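Long-range contacts in Pbp related beta-lactamase (Pyrococcus abyssi, PDB 2QMI), which is probably a serine peptidase of the penicillin-binding protein and beta-lactamase family, assembled into a self-compartmentalizing octamer: residues I90-F95 and R144-W149; E277-E282 and L354-R359; R422-E427 and L437-Y442. All coordinates share one frame; numbering follows the deposited sequence.

Contact 1: I90-F95 and R144-W149; sequences IKLRPF and RDMEKW
E147 reaches across to the backbone of the loop 90-95, and its OE1 accepts the one direct hydrogen bond of the contact, from the amide of R93, at 2.8 Å and 160°. The amide approaches on the anti side of the carboxylate, 33° out of its plane. With CG anti to the backbone N (chi1 174°), the two-methylene chain of the glutamate carries the carboxylate as far as this amide. The methylenes of K91 lie against the same carboxylate, CG 3.2 Å from E147 OE1, while K91 NZ stays 5.5 Å from E147 OE2. The guanidinium of R93 turns elsewhere, to a salt bridge with E85.

Two waters fill in where backbones do not meet. One donates to K91 O and R144 O and accepts from E147 N; the other accepts from K91 N and also donates to R144 O.

Apolar packing completes the contact. L92 CD2 lies 3.7 Å from M146 CG, and I90 CD1 meets M146 SD at 4.0 Å, the flexible thioether offering CG and SD to both branched chains. Both L92 and M146 continue onto L167 of helix 162-176. P94 brings CB to 4.1 Å from E147 CG, crossing it at a slant.

Two irregular loops of the beta-lactamase-like domain are thus joined largely through backbone polar groups, directly or by water, with the glutamate's charge probably eased by the peptide dipole it accepts from.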
loop_
_atom_site.group_PDB
_atom_site.type_symbol
_atom_site.label_atom_id
_atom_site.label_comp_id
_atom_site.label_asym_id
_atom_site.label_seq_id
_atom_site.Cartn_x
_atom_site.Cartn_y
_atom_site.Cartn_z
ATOM N N ILE A 90 17.304 -48.485 -17.425
ATOM C CA ILE A 90 16.705 -47.872 -16.252
ATOM C C ILE A 90 16.136 -49.028 -15.449
ATOM O O ILE A 90 15.865 -50.093 -16.002
ATOM C CB ILE A 90 15.576 -46.889 -16.628
ATOM C CG1 ILE A 90 15.094 -46.147 -15.374
ATOM C CG2 ILE A 90 14.435 -47.625 -17.294
ATOM C CD1 ILE A 90 14.036 -45.107 -15.642
ATOM N N LYS A 91 15.980 -48.826 -14.147
ATOM C CA LYS A 91 15.450 -49.865 -13.286
ATOM C C LYS A 91 13.926 -49.713 -13.159
ATOM O O LYS A 91 13.438 -48.698 -12.656
ATOM C CB LYS A 91 16.127 -49.776 -11.913
ATOM C CG LYS A 91 16.185 -51.095 -11.166
ATOM C CD LYS A 91 16.886 -50.951 -9.812
ATOM C CE LYS A 91 18.343 -50.516 -9.966
ATOM N NZ LYS A 91 19.044 -50.493 -8.642
ATOM N N LEU A 92 13.191 -50.716 -13.646
ATOM C CA LEU A 92 11.724 -50.732 -13.598
ATOM C C LEU A 92 11.193 -52.137 -13.291
ATOM O O LEU A 92 10.622 -52.801 -14.158
ATOM C CB LEU A 92 11.134 -50.264 -14.930
ATOM C CG LEU A 92 11.195 -48.782 -15.318
ATOM C CD1 LEU A 92 10.563 -48.597 -16.682
ATOM C CD2 LEU A 92 10.453 -47.937 -14.294
ATOM N N ARG A 93 11.387 -52.584 -12.056
ATOM C CA ARG A 93 10.941 -53.905 -11.627
ATOM C C ARG A 93 10.497 -53.766 -10.175
ATOM O O ARG A 93 10.970 -54.484 -9.294
ATOM C CB ARG A 93 12.102 -54.910 -11.741
ATOM C CG ARG A 93 11.693 -56.384 -11.651
ATOM C CD ARG A 93 12.904 -57.330 -11.605
ATOM N NE ARG A 93 13.721 -57.291 -12.818
ATOM C CZ ARG A 93 13.365 -57.820 -13.986
ATOM N NH1 ARG A 93 12.202 -58.442 -14.116
ATOM N NH2 ARG A 93 14.169 -57.718 -15.032
ATOM N N PRO A 94 9.567 -52.837 -9.904
ATOM C CA PRO A 94 9.088 -52.627 -8.533
ATOM C C PRO A 94 8.464 -53.874 -7.911
ATOM O O PRO A 94 7.736 -54.608 -8.573
ATOM C CB PRO A 94 8.085 -51.491 -8.697
ATOM C CG PRO A 94 7.499 -51.784 -10.054
ATOM C CD PRO A 94 8.745 -52.082 -10.865
ATOM N N PHE A 95 8.753 -54.108 -6.638
ATOM C CA PHE A 95 8.210 -55.270 -5.942
ATOM C C PHE A 95 8.553 -56.558 -6.685
ATOM O O PHE A 95 7.763 -57.501 -6.715
ATOM C CB PHE A 95 6.689 -55.132 -5.795
ATOM C CG PHE A 95 6.266 -53.876 -5.088
ATOM C CD1 PHE A 95 6.592 -53.675 -3.744
ATOM C CD2 PHE A 95 5.579 -52.875 -5.771
ATOM C CE1 PHE A 95 6.242 -52.489 -3.089
ATOM C CE2 PHE A 95 5.220 -51.679 -5.128
ATOM C CZ PHE A 95 5.555 -51.485 -3.782
ATOM N N ARG A 144 15.465 -41.385 -13.111
ATOM C CA ARG A 144 16.268 -42.555 -12.775
ATOM C C ARG A 144 15.781 -43.410 -11.600
ATOM O O ARG A 144 15.945 -44.632 -11.617
ATOM C CB ARG A 144 17.726 -42.143 -12.522
ATOM C CG ARG A 144 18.642 -43.348 -12.342
ATOM C CD ARG A 144 20.122 -43.023 -12.467
ATOM N NE ARG A 144 20.704 -42.465 -11.245
ATOM C CZ ARG A 144 21.862 -42.877 -10.730
ATOM N NH1 ARG A 144 22.544 -43.848 -11.328
ATOM N NH2 ARG A 144 22.346 -42.319 -9.627
ATOM N N ASP A 145 15.185 -42.787 -10.588
ATOM C CA ASP A 145 14.721 -43.528 -9.418
ATOM C C ASP A 145 13.208 -43.736 -9.370
ATOM O O ASP A 145 12.661 -44.014 -8.298
ATOM C CB ASP A 145 15.144 -42.803 -8.132
ATOM C CG ASP A 145 16.616 -42.439 -8.117
ATOM O OD1 ASP A 145 17.449 -43.347 -8.284
ATOM O OD2 ASP A 145 16.937 -41.239 -7.934
ATOM N N MET A 146 12.528 -43.619 -10.511
ATOM C CA MET A 146 11.071 -43.766 -10.524
ATOM C C MET A 146 10.573 -45.108 -9.986
ATOM O O MET A 146 9.426 -45.224 -9.545
ATOM C CB MET A 146 10.510 -43.518 -11.936
ATOM C CG MET A 146 10.898 -44.539 -12.981
ATOM S SD MET A 146 10.347 -44.012 -14.635
ATOM C CE MET A 146 8.564 -44.267 -14.497
ATOM N N GLU A 147 11.423 -46.124 -10.008
ATOM C CA GLU A 147 11.002 -47.420 -9.495
ATOM C C GLU A 147 10.683 -47.314 -8.001
ATOM O O GLU A 147 9.732 -47.924 -7.523
ATOM C CB GLU A 147 12.088 -48.474 -9.725
ATOM C CG GLU A 147 11.761 -49.807 -9.087
ATOM C CD GLU A 147 12.907 -50.798 -9.157
ATOM O OE1 GLU A 147 13.147 -51.373 -10.247
ATOM O OE2 GLU A 147 13.569 -50.990 -8.114
ATOM N N LYS A 148 11.479 -46.532 -7.272
ATOM C CA LYS A 148 11.284 -46.347 -5.833
ATOM C C LYS A 148 10.008 -45.572 -5.518
ATOM O O LYS A 148 9.608 -45.455 -4.356
ATOM C CB LYS A 148 12.455 -45.575 -5.217
ATOM C CG LYS A 148 13.813 -46.216 -5.346
ATOM C CD LYS A 148 14.819 -45.473 -4.466
ATOM C CE LYS A 148 16.232 -46.003 -4.635
ATOM N NZ LYS A 148 16.828 -45.587 -5.938
ATOM N N TRP A 149 9.381 -45.036 -6.557
ATOM C CA TRP A 149 8.170 -44.241 -6.414
ATOM C C TRP A 149 6.894 -45.091 -6.474
ATOM O O TRP A 149 5.843 -44.677 -5.979
ATOM C CB TRP A 149 8.157 -43.185 -7.519
ATOM C CG TRP A 149 7.194 -42.058 -7.321
ATOM C CD1 TRP A 149 6.167 -41.710 -8.147
ATOM C CD2 TRP A 149 7.223 -41.073 -6.278
ATOM N NE1 TRP A 149 5.560 -40.566 -7.692
ATOM C CE2 TRP A 149 6.188 -40.154 -6.545
ATOM C CE3 TRP A 149 8.029 -40.875 -5.146
ATOM C CZ2 TRP A 149 5.930 -39.052 -5.719
ATOM C CZ3 TRP A 149 7.773 -39.778 -4.326
ATOM C CH2 TRP A 149 6.732 -38.882 -4.619
HETATM O O HOH W 1 14.057 -46.591 -11.144
HETATM O O HOH W 2 17.542 -46.588 -13.115
#

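Contact 2: E277-E282 and L354-R359; sequences EIFGGE and LPFIYR
L354, P355 and F356, at the start of helix 355-364, pack against I278 and F279 of the loop between strands 272-273 and 283-284, so that the first helix turn of the octamerisation region rests on the beta-lactamase-like domain. The contact is wholly apolar.

L354, at the N-cap position, sends CD2 to the edge of the F279 ring, near the ring plane and 3.7 Å from CZ. A chi1 of -62° sets its CG anti to the carbonyl carbon, which leaves CD2 turned to the aromatic rim. P355 follows as the first helical residue, where a proline costs no helix hydrogen bond; its CD lies 4.1 Å from F279 CE1, the two side chains crossing at about a right angle, and its CG meets I278 CG2 at 4.3 Å. F356 then brings CE1 to 4.1 Å from F279 CZ, and its edge is approached by I278 CG2. Beyond the contact, F356 stacks on Y336 and F279 meets F294 edge-to-face, while M339 of helix 334-345 touches both phenylalanines, which suits large flat residues here.

N420 of a neighbouring subunit packs on I278 and F356, placing the junction beside the subunit interface. On the loop side, E282 folds back over its own segment and holds the turn carrying I278 and F279 from within: the amide of F279 donates to E282 OE1 at 3.2 Å, and that of G280 to E282 OE2 at 2.7 Å, each on the syn side of the carboxylate.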
loop_
_atom_site.group_PDB
_atom_site.type_symbol
_atom_site.label_atom_id
_atom_site.label_comp_id
_atom_site.label_asym_id
_atom_site.label_seq_id
_atom_site.Cartn_x
_atom_site.Cartn_y
_atom_site.Cartn_z
ATOM N N GLU A 277 -14.519 -40.346 -14.336
ATOM C CA GLU A 277 -15.822 -40.912 -14.653
ATOM C C GLU A 277 -16.826 -39.810 -14.971
ATOM O O GLU A 277 -17.142 -38.962 -14.119
ATOM C CB GLU A 277 -16.314 -41.744 -13.476
ATOM C CG GLU A 277 -17.203 -42.899 -13.874
ATOM C CD GLU A 277 -17.125 -44.040 -12.866
ATOM O OE1 GLU A 277 -17.724 -45.117 -13.116
ATOM O OE2 GLU A 277 -16.453 -43.848 -11.820
ATOM N N ILE A 278 -17.330 -39.828 -16.200
ATOM C CA ILE A 278 -18.292 -38.831 -16.628
ATOM C C ILE A 278 -19.604 -39.468 -17.061
ATOM O O ILE A 278 -20.664 -39.126 -16.541
ATOM C CB ILE A 278 -17.731 -37.988 -17.793
ATOM C CG1 ILE A 278 -16.419 -37.322 -17.361
ATOM C CG2 ILE A 278 -18.753 -36.929 -18.205
ATOM C CD1 ILE A 278 -15.722 -36.529 -18.458
ATOM N N PHE A 279 -19.528 -40.400 -18.006
ATOM C CA PHE A 279 -20.719 -41.076 -18.511
ATOM C C PHE A 279 -20.927 -42.468 -17.906
ATOM O O PHE A 279 -22.028 -43.015 -17.965
ATOM C CB PHE A 279 -20.643 -41.178 -20.038
ATOM C CG PHE A 279 -20.643 -39.841 -20.732
ATOM C CD1 PHE A 279 -21.836 -39.171 -20.980
ATOM C CD2 PHE A 279 -19.443 -39.230 -21.091
ATOM C CE1 PHE A 279 -21.838 -37.911 -21.570
ATOM C CE2 PHE A 279 -19.429 -37.967 -21.681
ATOM C CZ PHE A 279 -20.629 -37.304 -21.922
ATOM N N GLY A 280 -19.882 -43.055 -17.333
ATOM C CA GLY A 280 -20.063 -44.374 -16.748
ATOM C C GLY A 280 -18.808 -45.144 -16.402
ATOM O O GLY A 280 -18.123 -44.825 -15.429
ATOM N N GLY A 281 -18.516 -46.182 -17.175
ATOM C CA GLY A 281 -17.329 -46.977 -16.922
ATOM C C GLY A 281 -16.250 -46.733 -17.960
ATOM O O GLY A 281 -15.788 -47.666 -18.618
ATOM N N GLU A 282 -15.846 -45.476 -18.129
ATOM C CA GLU A 282 -14.795 -45.183 -19.096
ATOM C C GLU A 282 -13.475 -45.778 -18.615
ATOM O O GLU A 282 -13.214 -45.837 -17.416
ATOM C CB GLU A 282 -14.641 -43.669 -19.316
ATOM C CG GLU A 282 -15.057 -42.801 -18.161
ATOM C CD GLU A 282 -16.544 -42.467 -18.179
ATOM O OE1 GLU A 282 -17.023 -41.902 -19.188
ATOM O OE2 GLU A 282 -17.226 -42.763 -17.175
ATOM N N LEU A 354 -25.775 -33.820 -21.917
ATOM C CA LEU A 354 -24.399 -33.668 -21.448
ATOM C C LEU A 354 -24.379 -32.975 -20.089
ATOM O O LEU A 354 -24.612 -31.774 -19.989
ATOM C CB LEU A 354 -23.578 -32.861 -22.455
ATOM C CG LEU A 354 -23.428 -33.464 -23.856
ATOM C CD1 LEU A 354 -22.681 -32.479 -24.735
ATOM C CD2 LEU A 354 -22.691 -34.814 -23.783
ATOM N N PRO A 355 -24.081 -33.732 -19.024
ATOM C CA PRO A 355 -24.032 -33.207 -17.654
ATOM C C PRO A 355 -23.257 -31.909 -17.456
ATOM O O PRO A 355 -23.757 -30.986 -16.813
ATOM C CB PRO A 355 -23.465 -34.378 -16.845
ATOM C CG PRO A 355 -22.726 -35.199 -17.870
ATOM C CD PRO A 355 -23.625 -35.132 -19.066
ATOM N N PHE A 356 -22.054 -31.821 -18.019
ATOM C CA PHE A 356 -21.259 -30.614 -17.856
ATOM C C PHE A 356 -21.906 -29.372 -18.450
ATOM O O PHE A 356 -21.474 -28.253 -18.166
ATOM C CB PHE A 356 -19.838 -30.786 -18.431
ATOM C CG PHE A 356 -19.781 -31.471 -19.781
ATOM C CD1 PHE A 356 -19.479 -32.824 -19.875
ATOM C CD2 PHE A 356 -19.984 -30.749 -20.956
ATOM C CE1 PHE A 356 -19.374 -33.449 -21.118
ATOM C CE2 PHE A 356 -19.881 -31.366 -22.206
ATOM C CZ PHE A 356 -19.576 -32.713 -22.286
ATOM N N ILE A 357 -22.948 -29.552 -19.255
ATOM C CA ILE A 357 -23.614 -28.401 -19.858
ATOM C C ILE A 357 -24.800 -27.843 -19.066
ATOM O O ILE A 357 -24.878 -26.635 -18.863
ATOM C CB ILE A 357 -24.053 -28.713 -21.305
ATOM C CG1 ILE A 357 -22.818 -29.076 -22.137
ATOM C CG2 ILE A 357 -24.738 -27.501 -21.923
ATOM C CD1 ILE A 357 -23.108 -29.396 -23.578
ATOM N N TYR A 358 -25.729 -28.689 -18.620
ATOM C CA TYR A 358 -26.859 -28.166 -17.850
ATOM C C TYR A 358 -26.476 -27.817 -16.414
ATOM O O TYR A 358 -27.055 -26.911 -15.803
ATOM C CB TYR A 358 -28.052 -29.133 -17.848
ATOM C CG TYR A 358 -27.767 -30.576 -17.484
ATOM C CD1 TYR A 358 -27.344 -31.486 -18.450
ATOM C CD2 TYR A 358 -27.990 -31.047 -16.185
ATOM C CE1 TYR A 358 -27.158 -32.838 -18.142
ATOM C CE2 TYR A 358 -27.803 -32.394 -15.861
ATOM C CZ TYR A 358 -27.389 -33.285 -16.848
ATOM O OH TYR A 358 -27.212 -34.619 -16.553
ATOM N N ARG A 359 -25.492 -28.531 -15.878
ATOM C CA ARG A 359 -25.031 -28.273 -14.521
ATOM C C ARG A 359 -24.409 -26.877 -14.422
ATOM O O ARG A 359 -24.625 -26.165 -13.443
ATOM C CB ARG A 359 -24.024 -29.353 -14.105
ATOM C CG ARG A 359 -23.354 -29.140 -12.749
ATOM C CD ARG A 359 -22.839 -30.471 -12.181
ATOM N NE ARG A 359 -21.936 -31.174 -13.096
ATOM C CZ ARG A 359 -20.662 -30.849 -13.289
ATOM N NH1 ARG A 359 -20.133 -29.827 -12.627
ATOM N NH2 ARG A 359 -19.913 -31.548 -14.141
#

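Contact 3: R422-E427 and L437-Y442; sequences RKMYAE and LIFERY
E427 and I438 face each other as an antiparallel hydrogen-bonded pair, each backbone giving and taking one bond. The amide of I438 donates to E427 O at 2.9 Å and 166°, lying in the carbonyl plane; the return bond, from E427 N to I438 O, is 3.0 Å long and more bent at 148°, with the donor tilted from the plane of the I438 carbonyl. Both carbonyl oxygens also receive a CA-H...O contact, I438 O from A426 and E427 O from L437. A426 bonds by its backbone to C415, on the other neighbouring strand, and L437 does likewise to L444.

After F439 the second segment leaves the strand; a type II' turn runs from F439 to Y442. Here F439 and Y442 exchange backbone bonds in both directions, and the acid of E440 is taken up locally. Its OE1 accepts from R441 NE at 2.7 Å and from the backbone N of R441, both from one face of the carboxylate, while OE2 takes R441 NH2. This side-on, two-nitrogen salt bridge fixes the rotation of both charged groups. The ring of Y442 lies under R441 CG, and its hydroxyl is hydrogen-bonded to E118 of a neighbouring subunit.

The apolar part gathers round F439. With CG anti to the backbone N (chi1 -178°), its ring swings toward the other strand, where CD1 lies 3.5 Å from A426 CB and CZ meets the methyl CE of M424. The small alanine lets the ring come close, and the unbranched methionine can bend at chi3 to meet it. L390 and I401, from other strands, also touch F439.

The arrangement is that of a beta hairpin, 422-431 with 434-439, within the closed antiparallel eight-stranded barrel of the octamerisation domain.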
loop_
_atom_site.group_PDB
_atom_site.type_symbol
_atom_site.label_atom_id
_atom_site.label_comp_id
_atom_site.label_asym_id
_atom_site.label_seq_id
_atom_site.Cartn_x
_atom_site.Cartn_y
_atom_site.Cartn_z
ATOM N N ARG A 422 -21.178 -35.436 9.786
ATOM C CA ARG A 422 -22.304 -35.918 8.986
ATOM C C ARG A 422 -22.627 -34.822 7.969
ATOM O O ARG A 422 -22.254 -33.658 8.157
ATOM C CB ARG A 422 -23.541 -36.170 9.861
ATOM C CG ARG A 422 -23.271 -36.842 11.207
ATOM C CD ARG A 422 -23.824 -38.263 11.267
ATOM N NE ARG A 422 -24.083 -38.658 12.649
ATOM C CZ ARG A 422 -24.520 -39.862 13.024
ATOM N NH1 ARG A 422 -24.750 -40.808 12.115
ATOM N NH2 ARG A 422 -24.743 -40.118 14.313
ATOM N N LYS A 423 -23.319 -35.180 6.895
ATOM C CA LYS A 423 -23.650 -34.187 5.884
ATOM C C LYS A 423 -24.878 -33.351 6.248
ATOM O O LYS A 423 -25.944 -33.883 6.581
ATOM C CB LYS A 423 -23.842 -34.858 4.516
ATOM C CG LYS A 423 -24.820 -36.012 4.504
ATOM C CD LYS A 423 -25.108 -36.474 3.074
ATOM C CE LYS A 423 -23.881 -37.001 2.352
ATOM N NZ LYS A 423 -24.243 -37.448 0.965
ATOM N N MET A 424 -24.695 -32.032 6.200
ATOM C CA MET A 424 -25.735 -31.051 6.497
ATOM C C MET A 424 -26.129 -30.439 5.144
ATOM O O MET A 424 -25.261 -30.070 4.352
ATOM C CB MET A 424 -25.169 -29.987 7.444
ATOM C CG MET A 424 -26.197 -29.042 8.017
ATOM S SD MET A 424 -25.513 -28.026 9.361
ATOM C CE MET A 424 -24.730 -26.668 8.386
ATOM N N TYR A 425 -27.426 -30.316 4.876
ATOM C CA TYR A 425 -27.864 -29.810 3.579
ATOM C C TYR A 425 -28.346 -28.374 3.455
ATOM O O TYR A 425 -28.801 -27.751 4.419
ATOM C CB TYR A 425 -28.966 -30.709 3.021
ATOM C CG TYR A 425 -28.638 -32.181 3.009
ATOM C CD1 TYR A 425 -28.528 -32.904 4.206
ATOM C CD2 TYR A 425 -28.475 -32.866 1.804
ATOM C CE1 TYR A 425 -28.269 -34.275 4.198
ATOM C CE2 TYR A 425 -28.215 -34.236 1.783
ATOM C CZ TYR A 425 -28.117 -34.935 2.981
ATOM O OH TYR A 425 -27.894 -36.302 2.955
ATOM N N ALA A 426 -28.255 -27.875 2.226
ATOM C CA ALA A 426 -28.713 -26.539 1.865
ATOM C C ALA A 426 -29.618 -26.753 0.647
ATOM O O ALA A 426 -29.451 -27.731 -0.086
ATOM C CB ALA A 426 -27.529 -25.646 1.499
ATOM N N GLU A 427 -30.582 -25.861 0.442
ATOM C CA GLU A 427 -31.495 -25.978 -0.696
ATOM C C GLU A 427 -31.712 -24.639 -1.383
ATOM O O GLU A 427 -31.965 -23.631 -0.727
ATOM C CB GLU A 427 -32.853 -26.539 -0.264
ATOM C CG GLU A 427 -32.838 -27.999 0.152
ATOM C CD GLU A 427 -32.735 -28.185 1.657
ATOM O OE1 GLU A 427 -33.624 -27.692 2.389
ATOM O OE2 GLU A 427 -31.768 -28.834 2.111
ATOM N N LEU A 437 -32.745 -19.509 -0.546
ATOM C CA LEU A 437 -31.755 -20.425 0.006
ATOM C C LEU A 437 -32.160 -20.807 1.429
ATOM O O LEU A 437 -32.377 -19.946 2.276
ATOM C CB LEU A 437 -30.362 -19.777 0.016
ATOM C CG LEU A 437 -29.272 -20.526 0.795
ATOM C CD1 LEU A 437 -29.162 -21.958 0.311
ATOM C CD2 LEU A 437 -27.954 -19.816 0.637
ATOM N N ILE A 438 -32.287 -22.102 1.678
ATOM C CA ILE A 438 -32.646 -22.591 3.002
ATOM C C ILE A 438 -31.435 -23.366 3.496
ATOM O O ILE A 438 -31.136 -24.440 2.980
ATOM C CB ILE A 438 -33.843 -23.568 2.971
ATOM C CG1 ILE A 438 -35.053 -22.928 2.280
ATOM C CG2 ILE A 438 -34.177 -24.006 4.393
ATOM C CD1 ILE A 438 -35.600 -21.691 2.964
ATOM N N PHE A 439 -30.738 -22.823 4.487
ATOM C CA PHE A 439 -29.555 -23.486 5.019
ATOM C C PHE A 439 -29.617 -23.596 6.545
ATOM O O PHE A 439 -29.496 -22.604 7.267
ATOM C CB PHE A 439 -28.299 -22.733 4.578
ATOM C CG PHE A 439 -27.023 -23.367 5.033
ATOM C CD1 PHE A 439 -26.761 -24.705 4.754
ATOM C CD2 PHE A 439 -26.083 -22.630 5.748
ATOM C CE1 PHE A 439 -25.579 -25.303 5.181
ATOM C CE2 PHE A 439 -24.896 -23.216 6.182
ATOM C CZ PHE A 439 -24.645 -24.557 5.898
ATOM N N GLU A 440 -29.792 -24.825 7.017
ATOM C CA GLU A 440 -29.922 -25.121 8.437
ATOM C C GLU A 440 -31.058 -24.290 9.038
ATOM O O GLU A 440 -32.225 -24.514 8.710
ATOM C CB GLU A 440 -28.614 -24.863 9.195
ATOM C CG GLU A 440 -28.688 -25.339 10.653
ATOM C CD GLU A 440 -28.207 -24.292 11.649
ATOM O OE1 GLU A 440 -28.415 -23.084 11.394
ATOM O OE2 GLU A 440 -27.633 -24.678 12.691
ATOM N N ARG A 441 -30.727 -23.321 9.887
ATOM C CA ARG A 441 -31.753 -22.495 10.524
ATOM C C ARG A 441 -32.218 -21.288 9.720
ATOM O O ARG A 441 -33.314 -20.789 9.935
ATOM C CB ARG A 441 -31.257 -21.980 11.881
ATOM C CG ARG A 441 -30.338 -20.755 11.777
ATOM C CD ARG A 441 -29.625 -20.460 13.097
ATOM N NE ARG A 441 -28.899 -21.634 13.568
ATOM C CZ ARG A 441 -28.355 -21.759 14.774
ATOM N NH1 ARG A 441 -28.439 -20.769 15.657
ATOM N NH2 ARG A 441 -27.751 -22.895 15.105
ATOM N N TYR A 442 -31.397 -20.818 8.793
ATOM C CA TYR A 442 -31.733 -19.612 8.043
ATOM C C TYR A 442 -32.488 -19.742 6.722
ATOM O O TYR A 442 -32.571 -20.810 6.121
ATOM C CB TYR A 442 -30.451 -18.828 7.760
ATOM C CG TYR A 442 -29.541 -18.617 8.955
ATOM C CD1 TYR A 442 -29.807 -17.624 9.895
ATOM C CD2 TYR A 442 -28.384 -19.383 9.116
ATOM C CE1 TYR A 442 -28.946 -17.391 10.958
ATOM C CE2 TYR A 442 -27.509 -19.156 10.187
ATOM C CZ TYR A 442 -27.799 -18.157 11.099
ATOM O OH TYR A 442 -26.938 -17.915 12.143
#

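How the contacts relate
From the N terminus, contact 1 comes first, bringing together two loops of the beta-lactamase-like part and closing an excursion of 48 residues that is helical where regular. Contact 2 follows, its 71-residue loop taking in strands of the large sheet and helix 334-345, so that the start of the C-terminal region meets the beta-lactamase-like domain. Contact 3 closes the short reversal of a hairpin in the barrel. The three loops run in series, none enclosing or crossing another. Contacts 2 and 3 have centres about 26 Å apart, contacts 1 and 3 about 49 Å. All three touch a neighbouring subunit; N420 and R422, the latter from contact 3, reach the 277-282 loop of another copy.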